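Local atomic coordinates of chorismate mutase (Burkholderia thailandensis, PDB entry 6CNZ), a protein that catalyses the rearrangement of chorismate to prephenate, a step toward phenylalanine and tyrosine. Residues S25-L30 with D116-S121; P69-T74 with A124-V129. One frame throughout, in Å; residues are numbered along the deposited sequence.

Contact 1 of 2, residues S25-L30 with D116-S121; sequences SQRLAL and DRLTQS. With NO3 (nitrate ion), chain I; NO3 (nitrate ion), chain G.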
loop_
_atom_site.group_PDB
_atom_site.type_symbol
_atom_site.label_atom_id
_atom_site.label_comp_id
_atom_site.label_asym_id
_atom_site.label_seq_id
_atom_site.Cartn_x
_atom_site.Cartn_y
_atom_site.Cartn_z
ATOM N N SER A 25 -4.767 3.863 -3.708
ATOM C CA SER A 25 -5.426 2.816 -2.941
ATOM C C SER A 25 -4.761 2.639 -1.581
ATOM O O SER A 25 -5.439 2.439 -0.565
ATOM C CB SER A 25 -5.402 1.508 -3.746
ATOM O OG SER A 25 -5.799 0.406 -2.955
ATOM N N GLN A 26 -3.431 2.720 -1.550
ATOM C CA GLN A 26 -2.705 2.617 -0.294
ATOM C C GLN A 26 -3.114 3.733 0.664
ATOM O O GLN A 26 -3.353 3.487 1.853
ATOM C CB GLN A 26 -1.198 2.640 -0.582
ATOM C CG GLN A 26 -0.302 2.350 0.603
ATOM C CD GLN A 26 1.187 2.200 0.226
ATOM O OE1 GLN A 26 1.536 1.916 -0.918
ATOM N NE2 GLN A 26 2.056 2.392 1.205
ATOM N N ARG A 27 -3.240 4.957 0.162
ATOM C CA ARG A 27 -3.671 6.054 1.029
ATOM C C ARG A 27 -5.103 5.850 1.501
ATOM O O ARG A 27 -5.416 6.059 2.683
ATOM C CB ARG A 27 -3.542 7.391 0.300
ATOM C CG ARG A 27 -3.650 8.599 1.215
ATOM C CD ARG A 27 -3.876 9.875 0.412
ATOM N NE ARG A 27 -3.664 11.053 1.235
ATOM C CZ ARG A 27 -4.591 11.588 2.015
ATOM N NH1 ARG A 27 -5.811 11.061 2.058
ATOM N NH2 ARG A 27 -4.293 12.653 2.749
ATOM N N LEU A 28 -5.978 5.406 0.599
ATOM C CA LEU A 28 -7.378 5.190 0.951
ATOM C C LEU A 28 -7.537 4.106 2.007
ATOM O O LEU A 28 -8.459 4.169 2.820
ATOM C CB LEU A 28 -8.172 4.826 -0.308
ATOM C CG LEU A 28 -9.686 4.752 -0.208
ATOM C CD1 LEU A 28 -10.249 6.043 0.433
ATOM C CD2 LEU A 28 -10.315 4.480 -1.600
ATOM N N ALA A 29 -6.661 3.099 2.013
ATOM C CA ALA A 29 -6.790 2.036 2.992
ATOM C C ALA A 29 -6.523 2.523 4.414
ATOM O O ALA A 29 -6.983 1.890 5.369
ATOM C CB ALA A 29 -5.843 0.881 2.654
ATOM N N LEU A 30 -5.777 3.610 4.575
ATOM C CA LEU A 30 -5.552 4.176 5.897
ATOM C C LEU A 30 -6.782 4.916 6.425
ATOM O O LEU A 30 -6.766 5.370 7.571
ATOM C CB LEU A 30 -4.330 5.098 5.861
ATOM C CG LEU A 30 -2.971 4.439 5.597
ATOM C CD1 LEU A 30 -1.935 5.473 5.164
ATOM C CD2 LEU A 30 -2.485 3.717 6.846
ATOM N N ASP A 116 1.205 11.058 5.773
ATOM C CA ASP A 116 2.066 12.159 5.364
ATOM C C ASP A 116 3.103 11.706 4.339
ATOM O O ASP A 116 3.355 12.416 3.363
ATOM C CB ASP A 116 2.742 12.799 6.585
ATOM C CG ASP A 116 1.750 13.553 7.492
ATOM O OD1 ASP A 116 0.638 13.915 7.035
ATOM O OD2 ASP A 116 2.096 13.795 8.671
ATOM N N ARG A 117 3.715 10.533 4.535
ATOM C CA ARG A 117 4.614 10.004 3.507
ATOM C C ARG A 117 3.917 9.886 2.153
ATOM O O ARG A 117 4.532 10.116 1.109
ATOM C CB ARG A 117 5.158 8.634 3.908
ATOM C CG ARG A 117 6.136 8.622 5.060
ATOM C CD ARG A 117 6.863 7.290 5.078
ATOM N NE ARG A 117 7.626 7.118 3.846
ATOM C CZ ARG A 117 8.954 7.115 3.778
ATOM N NH1 ARG A 117 9.686 7.244 4.879
ATOM N NH2 ARG A 117 9.549 6.969 2.602
ATOM N N LEU A 118 2.643 9.492 2.141
ATOM C CA LEU A 118 1.988 9.268 0.855
ATOM C C LEU A 118 1.761 10.574 0.098
ATOM O O LEU A 118 1.686 10.566 -1.139
ATOM C CB LEU A 118 0.679 8.509 1.056
ATOM C CG LEU A 118 0.954 7.014 1.275
ATOM C CD1 LEU A 118 -0.242 6.310 1.890
ATOM C CD2 LEU A 118 1.372 6.329 -0.003
ATOM N N THR A 119 1.672 11.703 0.809
ATOM C CA THR A 119 1.570 12.990 0.132
ATOM C C THR A 119 2.689 13.161 -0.886
ATOM O O THR A 119 2.433 13.406 -2.070
ATOM C CB THR A 119 1.587 14.129 1.148
ATOM O OG1 THR A 119 0.434 14.025 1.994
ATOM C CG2 THR A 119 1.562 15.467 0.429
ATOM N N GLN A 120 3.938 12.986 -0.454
ATOM C CA GLN A 120 5.059 13.155 -1.376
ATOM C C GLN A 120 5.071 12.091 -2.471
ATOM O O GLN A 120 5.418 12.392 -3.618
ATOM C CB GLN A 120 6.389 13.141 -0.621
ATOM C CG GLN A 120 7.601 13.462 -1.527
ATOM C CD GLN A 120 7.405 14.717 -2.407
ATOM O OE1 GLN A 120 6.894 15.748 -1.955
ATOM N NE2 GLN A 120 7.820 14.622 -3.669
ATOM N N SER A 121 4.751 10.835 -2.136
ATOM C CA SER A 121 4.738 9.789 -3.166
ATOM C C SER A 121 3.649 10.054 -4.198
ATOM O O SER A 121 3.868 9.884 -5.404
ATOM C CB SER A 121 4.527 8.410 -2.535
ATOM O OG SER A 121 5.433 8.185 -1.478
HETATM N N NO3 I . -7.114 13.685 4.724
HETATM O O1 NO3 I . -7.566 12.834 3.895
HETATM O O2 NO3 I . -5.894 13.654 5.073
HETATM O O3 NO3 I . -7.880 14.570 5.213
HETATM N N NO3 G . -9.074 -0.101 -3.419
HETATM O O1 NO3 G . -8.520 0.804 -2.722
HETATM O O2 NO3 G . -10.312 -0.349 -3.277
HETATM O O3 NO3 G . -8.387 -0.765 -4.250
HETATM O O HOH W 1 -1.286 12.108 2.025
#

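Contact 2 of 2, residues P69-T74 with A124-V129; sequences PAYART and AALARV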
loop_
_atom_site.group_PDB
_atom_site.type_symbol
_atom_site.label_atom_id
_atom_site.label_comp_id
_atom_site.label_asym_id
_atom_site.label_seq_id
_atom_site.Cartn_x
_atom_site.Cartn_y
_atom_site.Cartn_z
ATOM N N PRO A 69 -0.092 23.470 -9.897
ATOM C CA PRO A 69 -0.632 23.463 -8.525
ATOM C C PRO A 69 -2.120 23.167 -8.461
ATOM O O PRO A 69 -2.565 22.491 -7.529
ATOM C CB PRO A 69 -0.311 24.880 -8.012
ATOM C CG PRO A 69 0.845 25.337 -8.837
ATOM C CD PRO A 69 0.656 24.706 -10.200
ATOM N N ALA A 70 -2.905 23.646 -9.428
ATOM C CA ALA A 70 -4.344 23.405 -9.376
ATOM C C ALA A 70 -4.669 21.944 -9.666
ATOM O O ALA A 70 -5.601 21.376 -9.086
ATOM C CB ALA A 70 -5.066 24.335 -10.354
ATOM N N TYR A 71 -3.911 21.323 -10.566
ATOM C CA TYR A 71 -4.077 19.903 -10.843
ATOM C C TYR A 71 -3.791 19.066 -9.605
ATOM O O TYR A 71 -4.539 18.137 -9.285
ATOM C CB TYR A 71 -3.140 19.523 -11.975
ATOM C CG TYR A 71 -3.185 18.100 -12.435
ATOM C CD1 TYR A 71 -4.371 17.519 -12.840
ATOM C CD2 TYR A 71 -2.019 17.353 -12.518
ATOM C CE1 TYR A 71 -4.407 16.221 -13.291
ATOM C CE2 TYR A 71 -2.037 16.056 -12.974
ATOM C CZ TYR A 71 -3.236 15.492 -13.366
ATOM O OH TYR A 71 -3.256 14.194 -13.832
ATOM N N ALA A 72 -2.712 19.382 -8.888
ATOM C CA ALA A 72 -2.414 18.641 -7.668
ATOM C C ALA A 72 -3.451 18.921 -6.588
ATOM O O ALA A 72 -3.884 17.998 -5.892
ATOM C CB ALA A 72 -1.016 18.983 -7.171
ATOM N N ARG A 73 -3.879 20.179 -6.448
ATOM C CA ARG A 73 -4.861 20.512 -5.419
ATOM C C ARG A 73 -6.165 19.762 -5.652
ATOM O O ARG A 73 -6.694 19.105 -4.743
ATOM C CB ARG A 73 -5.120 22.022 -5.382
ATOM C CG ARG A 73 -6.118 22.425 -4.295
ATOM C CD ARG A 73 -6.633 23.863 -4.441
ATOM N NE ARG A 73 -7.424 24.219 -3.263
ATOM C CZ ARG A 73 -6.916 24.747 -2.151
ATOM N NH1 ARG A 73 -5.618 25.008 -2.071
ATOM N NH2 ARG A 73 -7.703 25.027 -1.122
ATOM N N THR A 74 -6.686 19.833 -6.877
ATOM C CA THR A 74 -7.900 19.098 -7.211
ATOM C C THR A 74 -7.745 17.611 -6.922
ATOM O O THR A 74 -8.639 16.992 -6.336
ATOM C CB THR A 74 -8.249 19.314 -8.682
ATOM O OG1 THR A 74 -8.589 20.681 -8.879
ATOM C CG2 THR A 74 -9.437 18.445 -9.081
ATOM N N ALA A 124 4.709 12.969 -6.476
ATOM C CA ALA A 124 5.674 12.495 -7.464
ATOM C C ALA A 124 5.018 11.563 -8.482
ATOM O O ALA A 124 5.358 11.595 -9.674
ATOM C CB ALA A 124 6.837 11.795 -6.761
ATOM N N ALA A 125 4.078 10.722 -8.036
ATOM C CA ALA A 125 3.385 9.844 -8.972
ATOM C C ALA A 125 2.512 10.644 -9.931
ATOM O O ALA A 125 2.448 10.330 -11.122
ATOM C CB ALA A 125 2.537 8.816 -8.219
ATOM N N LEU A 126 1.832 11.678 -9.424
ATOM C CA LEU A 126 1.007 12.525 -10.278
ATOM C C LEU A 126 1.851 13.230 -11.334
ATOM O O LEU A 126 1.427 13.369 -12.490
ATOM C CB LEU A 126 0.260 13.547 -9.417
ATOM C CG LEU A 126 -1.029 14.186 -9.944
ATOM C CD1 LEU A 126 -2.103 13.128 -10.215
ATOM C CD2 LEU A 126 -1.530 15.203 -8.931
ATOM N N ALA A 127 3.046 13.694 -10.948
ATOM C CA ALA A 127 3.947 14.341 -11.900
ATOM C C ALA A 127 4.238 13.443 -13.093
ATOM O O ALA A 127 4.373 13.926 -14.221
ATOM C CB ALA A 127 5.258 14.731 -11.217
ATOM N N ARG A 128 4.356 12.130 -12.868
ATOM C CA ARG A 128 4.620 11.248 -13.999
ATOM C C ARG A 128 3.379 11.019 -14.837
ATOM O O ARG A 128 3.497 10.648 -16.010
ATOM C CB ARG A 128 5.175 9.905 -13.533
ATOM C CG ARG A 128 6.609 9.987 -13.025
ATOM C CD ARG A 128 7.023 8.685 -12.381
ATOM N NE ARG A 128 8.262 8.823 -11.623
ATOM C CZ ARG A 128 8.829 7.832 -10.947
ATOM N NH1 ARG A 128 8.265 6.633 -10.946
ATOM N NH2 ARG A 128 9.954 8.036 -10.272
ATOM N N VAL A 129 2.196 11.218 -14.262
ATOM C CA VAL A 129 0.959 11.048 -15.019
ATOM C C VAL A 129 0.578 12.317 -15.775
ATOM O O VAL A 129 -0.127 12.237 -16.789
ATOM C CB VAL A 129 -0.143 10.571 -14.055
ATOM C CG1 VAL A 129 -1.521 10.661 -14.676
ATOM C CG2 VAL A 129 0.153 9.133 -13.630
#

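Contact 1 of 2, residues S25-L30 with D116-S121
Leu118 lays its CD1 methyl against the backbone of Arg27, with CD1 of Leu118 3.5 Å from CA of Arg27, and the start of the arginine side chain packs on the same methyl, CB of Arg27 lying 3.8 Å from it. The leucine and the arginine run alongside each other, pointing opposite ways. With CG beside the backbone N (chi1 -78°), the Leu118 side chain is turned toward helix 15-29. Its two methyls go to different partners: CD2 comes 4.1 Å from CD of Gln26, whose extended chain lies roughly perpendicular to the leucine side chain, while CD1 also meets CD1 of Leu30 tip to tip.

Farther out, Arg27 turns polar. Its chain is extended from CG to NE, which carries the guanidinium past the leucine to the nitrate ion of chain I, probably from the crystallisation liquor. NH1 of Arg27 donates to O1 of this nitrate at 3.1 Å and NH2 to its O2 at 3.0 Å, a paired grip with the nitrate nitrogen in the guanidinium plane. NE points to a water in that plane as well, donating to it over 2.7 Å, and the same water is hydrogen-bonded to OG1 of Thr119. The guanidinium is thus held from two directions, with Thr119 of helix 107-129 reaching it through a single water. At the subunit boundary, NE2 of Gln26 makes a weak hydrogen bond to OH of Tyr155 of the second subunit.

An apolar helix-helix seam that ends in an arginine gripping a flat anion is consistent with the anion-binding active-site pocket of the all-helical, type II chorismate mutases.

Contact 2 of 2, residues P69-T74 with A124-V129
The Tyr71 ring meets Leu126 obliquely, the leucine branch point coming up to the CE2 corner of the ring at a slant: CG of Leu126 is 3.7 Å from CE2 of Tyr71. From there CD1 of Leu126 runs out along the phenol to lie 3.9 Å from OH of Tyr71, while CD2 turns back to the tyrosine's own helix, 3.8 Å from CA of Ala72. The small Ala72 lets that methyl come close to the backbone. Near the end of the phenol, CG1 of Val129 stands 4.0 Å from OH of Tyr71, the valine side chain set nearly square to that of the tyrosine. Tyr71 holds CG anti to its own N (chi1 -179°), which sends the ring across the gap between the helices. The segment axes are 11.0 Å apart and their directions differ by 122°, a steeply inclined crossing, nearer perpendicular than antiparallel, bridged by Tyr71 and Leu126.

No hydrogen bond joins 69-74 to 124-129; the polar end of the tyrosine is instead bonded to the Val170 carbonyl, next to Cys171 of the Cys138-Cys171 disulfide. The chemistry therefore implies a buried apolar junction, with the one hydroxyl at its border tying helix 69-96 to the C-terminal tail.

How the contacts relate
Helix 107-129 is common to both contacts: residues 116-121 serve contact 1, and 124-129, toward its C-terminal end, serve contact 2. The centres lie 14 Å apart, contact 1 about 6 Å and contact 2 about 13 Å from the centre of the chain. In sequence the order is 25-30, 69-74, 116-121, 124-129, so the two pairings interleave. One helix thereby fastens both helix 15-29 and the beginning of helix 69-96, tying distant parts of the chain into a single all-helical body. Both contacts also border the second subunit, through residues such as Arg117 and Arg128, so helix 107-129 links the core of one chain to the dimer interface.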